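PDB 6Q1I: endoglucanase A from Clostridium longisporum, which hydrolyses internal beta-1,4-glucosidic linkages in barley beta-glucan, lichenan and carboxymethylcellulose and also degrades xylan, preferring longer cello-oligosaccharides. Local coordinates for residues R12-I17 and D226-A231; A67-I72 and D347-G352; N85-E90 and W139-E144. All coordinates share one frame; numbering follows the deposited sequence. Where two conformers were deposited one is given.

Contact 1 (R12-I17 and D226-A231)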
loop_
_atom_site.group_PDB
_atom_site.type_symbol
_atom_site.label_atom_id
_atom_site.label_comp_id
_atom_site.label_asym_id
_atom_site.label_seq_id
_atom_site.Cartn_x
_atom_site.Cartn_y
_atom_site.Cartn_z
ATOM N N ARG A 12 17.662 10.412 2.697
ATOM C CA ARG A 12 18.316 9.116 2.587
ATOM C C ARG A 12 17.959 8.460 1.259
ATOM O O ARG A 12 16.906 8.722 0.672
ATOM C CB ARG A 12 17.868 8.196 3.725
ATOM C CG ARG A 12 18.598 8.413 5.048
ATOM C CD ARG A 12 17.935 7.641 6.163
ATOM N NE ARG A 12 16.628 8.197 6.483
ATOM C CZ ARG A 12 15.817 7.723 7.422
ATOM N NH1 ARG A 12 16.165 6.664 8.140
ATOM N NH2 ARG A 12 14.650 8.307 7.638
ATOM N N SER A 13 18.847 7.597 0.782
ATOM C CA SER A 13 18.527 6.810 -0.396
ATOM C C SER A 13 17.363 5.867 -0.104
ATOM O O SER A 13 17.105 5.480 1.038
ATOM C CB SER A 13 19.723 5.972 -0.813
ATOM O OG SER A 13 19.926 4.933 0.119
ATOM N N ALA A 14 16.664 5.476 -1.166
ATOM C CA ALA A 14 15.552 4.555 -0.993
ATOM C C ALA A 14 16.022 3.269 -0.338
ATOM O O ALA A 14 15.319 2.700 0.501
ATOM C CB ALA A 14 14.904 4.267 -2.343
ATOM N N SER A 15 17.215 2.794 -0.700
ATOM C CA SER A 15 17.707 1.550 -0.119
ATOM C C SER A 15 17.923 1.695 1.382
ATOM O O SER A 15 17.634 0.769 2.149
ATOM C CB SER A 15 18.990 1.110 -0.822
ATOM O OG SER A 15 18.726 0.788 -2.175
ATOM N N GLU A 16 18.415 2.850 1.827
ATOM C CA GLU A 16 18.607 3.071 3.257
ATOM C C GLU A 16 17.270 3.109 3.990
ATOM O O GLU A 16 17.122 2.535 5.075
ATOM C CB GLU A 16 19.338 4.399 3.479
ATOM C CG GLU A 16 20.786 4.461 2.985
ATOM C CD GLU A 16 21.381 5.873 3.079
ATOM O OE1 GLU A 16 22.055 6.169 4.085
ATOM O OE2 GLU A 16 21.165 6.699 2.162
ATOM N N ILE A 17 16.290 3.805 3.416
ATOM C CA ILE A 17 14.999 3.962 4.077
ATOM C C ILE A 17 14.325 2.608 4.262
ATOM O O ILE A 17 13.780 2.306 5.334
ATOM C CB ILE A 17 14.128 4.950 3.276
ATOM C CG1 ILE A 17 14.703 6.368 3.396
ATOM C CG2 ILE A 17 12.664 4.898 3.740
ATOM C CD1 ILE A 17 14.188 7.351 2.360
ATOM N N ASP A 226 16.365 6.627 -12.428
ATOM C CA ASP A 226 16.172 7.349 -11.179
ATOM C C ASP A 226 16.832 6.508 -10.097
ATOM O O ASP A 226 16.732 5.282 -10.123
ATOM C CB ASP A 226 14.677 7.499 -10.875
ATOM C CG ASP A 226 14.400 8.438 -9.726
ATOM O OD1 ASP A 226 14.110 9.614 -9.998
ATOM O OD2 ASP A 226 14.457 8.007 -8.552
ATOM N N LYS A 227 17.479 7.162 -9.139
ATOM C CA LYS A 227 18.261 6.442 -8.145
ATOM C C LYS A 227 17.489 6.073 -6.884
ATOM O O LYS A 227 18.051 5.373 -6.034
ATOM C CB LYS A 227 19.499 7.257 -7.739
ATOM C CG LYS A 227 20.447 7.589 -8.895
ATOM C CD LYS A 227 20.699 6.390 -9.807
ATOM C CE LYS A 227 21.890 6.616 -10.738
ATOM N NZ LYS A 227 21.870 7.959 -11.393
ATOM N N ASN A 228 16.235 6.511 -6.730
ATOM C CA ASN A 228 15.500 6.337 -5.469
ATOM C C ASN A 228 14.098 5.780 -5.688
ATOM O O ASN A 228 13.109 6.264 -5.131
ATOM C CB ASN A 228 15.488 7.633 -4.682
ATOM C CG ASN A 228 16.852 7.992 -4.204
ATOM O OD1 ASN A 228 17.448 7.252 -3.421
ATOM N ND2 ASN A 228 17.402 9.077 -4.735
ATOM N N VAL A 229 14.021 4.701 -6.452
ATOM C CA VAL A 229 12.790 3.960 -6.709
ATOM C C VAL A 229 12.745 2.721 -5.826
ATOM O O VAL A 229 13.772 2.075 -5.569
ATOM C CB VAL A 229 12.701 3.574 -8.199
ATOM C CG1 VAL A 229 11.569 2.568 -8.455
ATOM C CG2 VAL A 229 12.531 4.832 -9.051
ATOM N N ILE A 230 11.536 2.371 -5.384
ATOM C CA ILE A 230 11.247 1.149 -4.648
ATOM C C ILE A 230 10.133 0.420 -5.393
ATOM O O ILE A 230 9.144 1.041 -5.794
ATOM C CB ILE A 230 10.759 1.494 -3.224
ATOM C CG1 ILE A 230 11.786 2.323 -2.446
ATOM C CG2 ILE A 230 10.387 0.213 -2.458
ATOM C CD1 ILE A 230 11.222 2.958 -1.172
ATOM N N ALA A 231 10.275 -0.890 -5.573
ATOM C CA ALA A 231 9.180 -1.681 -6.126
ATOM C C ALA A 231 8.126 -1.958 -5.053
ATOM O O ALA A 231 8.464 -2.256 -3.904
ATOM C CB ALA A 231 9.719 -3.006 -6.658
HETATM O O HOH W 1 18.345 3.609 -3.381
#
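The methyl group of Ala-14 lies against the flank of Ile-230, CB of Ala-14 standing 3.7 Å from CG1 of Ile-230, with the backbone of Asn-228 also beside it. The pair joins two pieces of the (beta/alpha)8 barrel of this glycoside hydrolase family 5 domain: the start of helix 14-20, which precedes the first barrel strand, and the entry to strand 229-234, the sixth. Ile-230 also touches Val-18 one turn further along that helix, so the apolar contact continues along it. The polar tie is made by Asn-228. Its CG sits opposite the carbonyl carbon and beside the backbone N (chi1 -67°), which brings the amide to the helix start, where OD1 of Asn-228 accepts from N of Ala-14 at 3.0 Å. The N-H...O angle is 154°, and the donor stands somewhat out of the carbonyl plane. OD1 of Asn-228 also lies 3.2 Å from CA of Ser-13. This oxygen thus serves an N-H of the first helical turn, which has no acceptor within its own helix.

At the same turn Ser-13 and Glu-16 form a capping box: OG of Ser-13 accepts from N of Glu-16 at 3.1 Å, while in one of the two conformers of Glu-16 its OE2 accepts from N of Ser-13 at 2.8 Å and from the Ser-13 hydroxyl as well. On the opposing segment an Asx turn shapes the approach to the strand, OD2 of Asp-226 accepting from N of Asn-228 at 3.0 Å, and OD1 of Asp-226 makes a salt bridge with Arg-193 of helix 175-194. A water completes the junction, accepting from N of Ser-15 at 3.0 Å and donating to O of Lys-227 at 3.2 Å.

Contact 2 (A67-I72 and D347-G352); sequences AGFKTI and DALIRG
A Schellman motif at the end of helix 58-67 presents its turn to helix 343-356, with Gly-68 and the carbonyl of Ala-67 facing Ile-350. Gly-68 has positive phi (116°) and no side chain, and Ile-350 packs closely onto the turn: its CG1 is 3.3 Å from O of Ala-67 and its CD1 3.7 Å from C of Gly-68. Both torsions of Ile-350 are near -55°, folding the chain so that CD1 lies over the ring of Phe-69 in a CH-pi contact. That methyl stands 4.0 Å from the Phe-69 ring centroid, only 5° off the ring normal, and so sits over the middle of one face. In the (beta/alpha)8 barrel the last helix, 343-356, here packs on the turn that leads from helix 58-67 into strand 71-74, the second of the barrel. Leu-349 joins from a different direction, its CD1 reaching the rim of the Phe-69 ring near the ring plane, 4.0 Å from CZ. Trp-25 of strand 23-27 also meets the Phe-69 ring, the two planes inclined at about 55°, and Val-23 of the same strand touches both Phe-69 and Ile-350.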
loop_
_atom_site.group_PDB
_atom_site.type_symbol
_atom_site.label_atom_id
_atom_site.label_comp_id
_atom_site.label_asym_id
_atom_site.label_seq_id
_atom_site.Cartn_x
_atom_site.Cartn_y
_atom_site.Cartn_z
ATOM N N ALA A 67 2.405 0.336 19.617
ATOM C CA ALA A 67 2.464 -1.114 19.536
ATOM C C ALA A 67 3.776 -1.601 18.938
ATOM O O ALA A 67 4.131 -2.764 19.135
ATOM C CB ALA A 67 1.294 -1.638 18.702
ATOM N N GLY A 68 4.490 -0.749 18.204
ATOM C CA GLY A 68 5.772 -1.118 17.631
ATOM C C GLY A 68 5.827 -1.122 16.119
ATOM O O GLY A 68 6.883 -1.454 15.562
ATOM N N PHE A 69 4.746 -0.795 15.417
ATOM C CA PHE A 69 4.823 -0.594 13.976
ATOM C C PHE A 69 5.679 0.635 13.687
ATOM O O PHE A 69 5.609 1.636 14.406
ATOM C CB PHE A 69 3.419 -0.380 13.412
ATOM C CG PHE A 69 2.510 -1.581 13.548
ATOM C CD1 PHE A 69 1.642 -1.704 14.619
ATOM C CD2 PHE A 69 2.511 -2.577 12.592
ATOM C CE1 PHE A 69 0.819 -2.795 14.743
ATOM C CE2 PHE A 69 1.680 -3.671 12.710
ATOM C CZ PHE A 69 0.836 -3.784 13.791
ATOM N N LYS A 70 6.472 0.577 12.614
ATOM C CA LYS A 70 7.353 1.685 12.266
ATOM C C LYS A 70 6.902 2.466 11.043
ATOM O O LYS A 70 7.453 3.543 10.782
ATOM C CB LYS A 70 8.794 1.188 12.076
ATOM C CG LYS A 70 9.494 0.878 13.405
ATOM C CD LYS A 70 10.951 0.502 13.206
ATOM C CE LYS A 70 11.809 1.707 12.842
ATOM N NZ LYS A 70 13.242 1.328 12.639
ATOM N N THR A 71 5.937 1.945 10.292
ATOM C CA THR A 71 5.435 2.560 9.072
ATOM C C THR A 71 3.916 2.529 9.082
ATOM O O THR A 71 3.312 1.528 9.488
ATOM C CB THR A 71 5.939 1.760 7.851
ATOM O OG1 THR A 71 7.365 1.849 7.776
ATOM C CG2 THR A 71 5.370 2.286 6.545
ATOM N N ILE A 72 3.293 3.610 8.610
ATOM C CA ILE A 72 1.872 3.611 8.280
ATOM C C ILE A 72 1.722 3.977 6.805
ATOM O O ILE A 72 2.310 4.961 6.333
ATOM C CB ILE A 72 1.049 4.542 9.194
ATOM C CG1 ILE A 72 0.981 3.925 10.596
ATOM C CG2 ILE A 72 -0.342 4.759 8.614
ATOM C CD1 ILE A 72 0.108 4.689 11.573
ATOM N N ASP A 347 0.394 -9.058 18.410
ATOM C CA ASP A 347 1.586 -9.465 19.145
ATOM C C ASP A 347 2.527 -10.267 18.256
ATOM O O ASP A 347 3.747 -10.113 18.342
ATOM C CB ASP A 347 1.205 -10.290 20.377
ATOM C CG ASP A 347 0.644 -9.448 21.506
ATOM O OD1 ASP A 347 0.789 -8.202 21.475
ATOM O OD2 ASP A 347 0.051 -10.051 22.428
ATOM N N ALA A 348 1.970 -11.125 17.393
ATOM C CA ALA A 348 2.791 -11.938 16.499
ATOM C C ALA A 348 3.523 -11.087 15.464
ATOM O O ALA A 348 4.685 -11.359 15.136
ATOM C CB ALA A 348 1.916 -12.985 15.812
ATOM N N LEU A 349 2.858 -10.057 14.934
ATOM C CA LEU A 349 3.501 -9.165 13.974
ATOM C C LEU A 349 4.705 -8.474 14.594
ATOM O O LEU A 349 5.783 -8.401 13.988
ATOM C CB LEU A 349 2.488 -8.128 13.493
ATOM C CG LEU A 349 1.364 -8.619 12.586
ATOM C CD1 LEU A 349 0.298 -7.539 12.428
ATOM C CD2 LEU A 349 1.889 -9.036 11.222
ATOM N N ILE A 350 4.529 -7.931 15.798
ATOM C CA ILE A 350 5.607 -7.199 16.444
ATOM C C ILE A 350 6.709 -8.163 16.864
ATOM O O ILE A 350 7.898 -7.844 16.766
ATOM C CB ILE A 350 5.060 -6.367 17.622
ATOM C CG1 ILE A 350 3.944 -5.405 17.164
ATOM C CG2 ILE A 350 6.194 -5.609 18.311
ATOM C CD1 ILE A 350 4.340 -4.483 16.027
ATOM N N ARG A 351 6.332 -9.352 17.341
ATOM C CA ARG A 351 7.321 -10.368 17.690
ATOM C C ARG A 351 8.163 -10.751 16.474
ATOM O O ARG A 351 9.383 -10.921 16.587
ATOM C CB ARG A 351 6.613 -11.590 18.282
ATOM C CG ARG A 351 7.532 -12.713 18.690
ATOM C CD ARG A 351 6.800 -13.756 19.521
ATOM N NE ARG A 351 5.686 -14.402 18.828
ATOM C CZ ARG A 351 4.397 -14.259 19.142
ATOM N NH1 ARG A 351 4.002 -13.489 20.147
ATOM N NH2 ARG A 351 3.493 -14.919 18.447
ATOM N N GLY A 352 7.538 -10.867 15.298
ATOM C CA GLY A 352 8.301 -11.192 14.103
ATOM C C GLY A 352 9.310 -10.114 13.754
ATOM O O GLY A 352 10.433 -10.412 13.339
#

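Contact 3 (N85-E90 and W139-E144)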
loop_
_atom_site.group_PDB
_atom_site.type_symbol
_atom_site.label_atom_id
_atom_site.label_comp_id
_atom_site.label_asym_id
_atom_site.label_seq_id
_atom_site.Cartn_x
_atom_site.Cartn_y
_atom_site.Cartn_z
ATOM N N ASN A 85 -11.256 21.053 -14.074
ATOM C CA ASN A 85 -9.938 21.453 -14.541
ATOM C C ASN A 85 -8.833 20.602 -13.937
ATOM O O ASN A 85 -7.661 20.962 -14.048
ATOM C CB ASN A 85 -9.676 22.923 -14.207
ATOM C CG ASN A 85 -10.693 23.851 -14.828
ATOM O OD1 ASN A 85 -11.256 24.716 -14.155
ATOM N ND2 ASN A 85 -10.937 23.676 -16.119
ATOM N N ASN A 86 -9.184 19.499 -13.278
ATOM C CA ASN A 86 -8.213 18.634 -12.614
ATOM C C ASN A 86 -7.472 19.340 -11.483
ATOM O O ASN A 86 -6.336 18.983 -11.169
ATOM C CB ASN A 86 -7.239 17.992 -13.605
ATOM C CG ASN A 86 -7.897 16.917 -14.443
ATOM O OD1 ASN A 86 -8.793 16.210 -13.979
ATOM N ND2 ASN A 86 -7.446 16.776 -15.682
ATOM N N LYS A 87 -8.113 20.313 -10.833
ATOM C CA LYS A 87 -7.566 20.913 -9.620
ATOM C C LYS A 87 -8.140 20.194 -8.401
ATOM O O LYS A 87 -9.356 19.987 -8.308
ATOM C CB LYS A 87 -7.879 22.410 -9.535
ATOM C CG LYS A 87 -7.224 23.099 -8.331
ATOM C CD LYS A 87 -7.353 24.616 -8.364
ATOM C CE LYS A 87 -8.636 25.088 -7.708
ATOM N NZ LYS A 87 -8.880 26.551 -7.942
ATOM N N LEU A 88 -7.265 19.819 -7.470
ATOM C CA LEU A 88 -7.706 19.158 -6.250
ATOM C C LEU A 88 -8.424 20.130 -5.332
ATOM O O LEU A 88 -8.004 21.275 -5.155
ATOM C CB LEU A 88 -6.520 18.601 -5.466
ATOM C CG LEU A 88 -5.958 17.265 -5.941
ATOM C CD1 LEU A 88 -4.666 16.936 -5.187
ATOM C CD2 LEU A 88 -6.962 16.140 -5.773
ATOM N N ASN A 89 -9.489 19.647 -4.716
ATOM C CA ASN A 89 -10.158 20.403 -3.671
ATOM C C ASN A 89 -9.213 20.626 -2.496
ATOM O O ASN A 89 -8.568 19.694 -2.009
ATOM C CB ASN A 89 -11.392 19.638 -3.222
ATOM C CG ASN A 89 -12.100 20.313 -2.085
ATOM O OD1 ASN A 89 -11.786 20.081 -0.926
ATOM N ND2 ASN A 89 -13.060 21.163 -2.408
ATOM N N GLU A 90 -9.159 21.866 -2.020
ATOM C CA GLU A 90 -8.162 22.228 -1.022
ATOM C C GLU A 90 -8.490 21.673 0.354
ATOM O O GLU A 90 -7.578 21.356 1.123
ATOM C CB GLU A 90 -8.031 23.743 -0.951
ATOM C CG GLU A 90 -7.183 24.285 -2.074
ATOM C CD GLU A 90 -7.469 25.731 -2.360
ATOM O OE1 GLU A 90 -7.994 26.407 -1.458
ATOM O OE2 GLU A 90 -7.181 26.184 -3.489
ATOM N N TRP A 139 -0.261 14.207 -9.613
ATOM C CA TRP A 139 0.977 14.036 -8.858
ATOM C C TRP A 139 1.727 15.351 -8.671
ATOM O O TRP A 139 2.407 15.529 -7.654
ATOM C CB TRP A 139 1.862 12.923 -9.448
ATOM C CG TRP A 139 1.564 11.631 -8.752
ATOM C CD1 TRP A 139 0.947 10.526 -9.271
ATOM C CD2 TRP A 139 1.831 11.339 -7.376
ATOM N NE1 TRP A 139 0.811 9.561 -8.287
ATOM C CE2 TRP A 139 1.348 10.042 -7.119
ATOM C CE3 TRP A 139 2.424 12.057 -6.334
ATOM C CZ2 TRP A 139 1.445 9.446 -5.857
ATOM C CZ3 TRP A 139 2.517 11.469 -5.087
ATOM C CH2 TRP A 139 2.025 10.178 -4.858
ATOM N N THR A 140 1.626 16.282 -9.620
ATOM C CA THR A 140 2.218 17.598 -9.399
ATOM C C THR A 140 1.642 18.233 -8.143
ATOM O O THR A 140 2.381 18.746 -7.298
ATOM C CB THR A 140 2.003 18.499 -10.616
ATOM O OG1 THR A 140 2.708 17.950 -11.732
ATOM C CG2 THR A 140 2.531 19.908 -10.374
ATOM N N GLN A 141 0.313 18.174 -7.995
ATOM C CA GLN A 141 -0.350 18.825 -6.870
ATOM C C GLN A 141 -0.060 18.113 -5.553
ATOM O O GLN A 141 0.182 18.768 -4.535
ATOM C CB GLN A 141 -1.852 18.899 -7.139
ATOM C CG GLN A 141 -2.209 19.863 -8.260
ATOM C CD GLN A 141 -3.662 19.781 -8.632
ATOM O OE1 GLN A 141 -4.530 20.257 -7.904
ATOM N NE2 GLN A 141 -3.945 19.162 -9.764
ATOM N N ILE A 142 -0.078 16.775 -5.540
ATOM C CA ILE A 142 0.260 16.062 -4.309
ATOM C C ILE A 142 1.689 16.399 -3.908
ATOM O O ILE A 142 1.980 16.698 -2.746
ATOM C CB ILE A 142 0.082 14.541 -4.476
ATOM C CG1 ILE A 142 -1.355 14.145 -4.829
ATOM C CG2 ILE A 142 0.516 13.813 -3.197
ATOM C CD1 ILE A 142 -1.478 12.696 -5.307
ATOM N N SER A 143 2.610 16.343 -4.878
ATOM C CA SER A 143 4.023 16.592 -4.605
ATOM C C SER A 143 4.250 17.993 -4.066
ATOM O O SER A 143 5.037 18.198 -3.140
ATOM C CB SER A 143 4.825 16.441 -5.903
ATOM O OG SER A 143 4.824 15.106 -6.333
ATOM N N GLU A 144 3.593 18.987 -4.673
ATOM C CA GLU A 144 3.729 20.366 -4.212
ATOM C C GLU A 144 3.238 20.508 -2.778
ATOM O O GLU A 144 3.876 21.177 -1.956
ATOM C CB GLU A 144 2.972 21.321 -5.149
ATOM C CG GLU A 144 3.689 21.589 -6.484
ATOM C CD GLU A 144 2.862 22.380 -7.501
ATOM O OE1 GLU A 144 1.636 22.545 -7.311
ATOM O OE2 GLU A 144 3.450 22.833 -8.512
#
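Two hydrogen bonds to the one side-chain amide of Gln-141 fasten the loop 85-90 to helix 128-145, this loop lying between the second strand, 71-74, and the following helix, 90-105, of the (beta/alpha)8 barrel. NE2 of Gln-141 donates to O of Asn-86 at 2.8 Å, meeting it in the carbonyl plane, and the oxygen lies close to the amide plane of Gln-141. OE1 of Gln-141 accepts from N of Leu-88 at 2.8 Å, almost straight at 178°. The amide thus engages a backbone C=O and N-H two residues apart, much as a neighbouring strand would, and using both of its ends fixes its flip. An extended chain (chi2 172°) carries it out from the helix to the loop, and NE2 also donates to O of Thr-137 in its own helix.

Van der Waals contacts add to this pairing. The Lys-87 side chain runs at about a right angle to that of Gln-141, its CG 3.9 Å from OE1 of Gln-141. The side chain of Leu-88 sets out toward the helix, touching Leu-138 as well as Leu-82 of the same loop. Its CD1 rests 3.9 Å from CB of Gln-141 and 4.3 Å from CG1 of Ile-142.

How the contacts relate
Along the chain the segments run 12-17, 67-72, 85-90, 139-144, 226-231 and 347-352. Contacts 1 and 2 therefore interlock, and contact 3 falls within the span of both. Contacts 1 and 2 both reach the eight-stranded parallel barrel, through strands 229-234 and 71-74; their centres are 23 Å apart and their nearest atoms about 7 Å. Contact 3 joins a loop to helix 128-145; its centre lies 24 Å from that of contact 1 and 33 Å from that of contact 2, on the other side of the chain's centre from the latter. Together they tie the two chain ends to the barrel and one outer helix to a neighbouring connection.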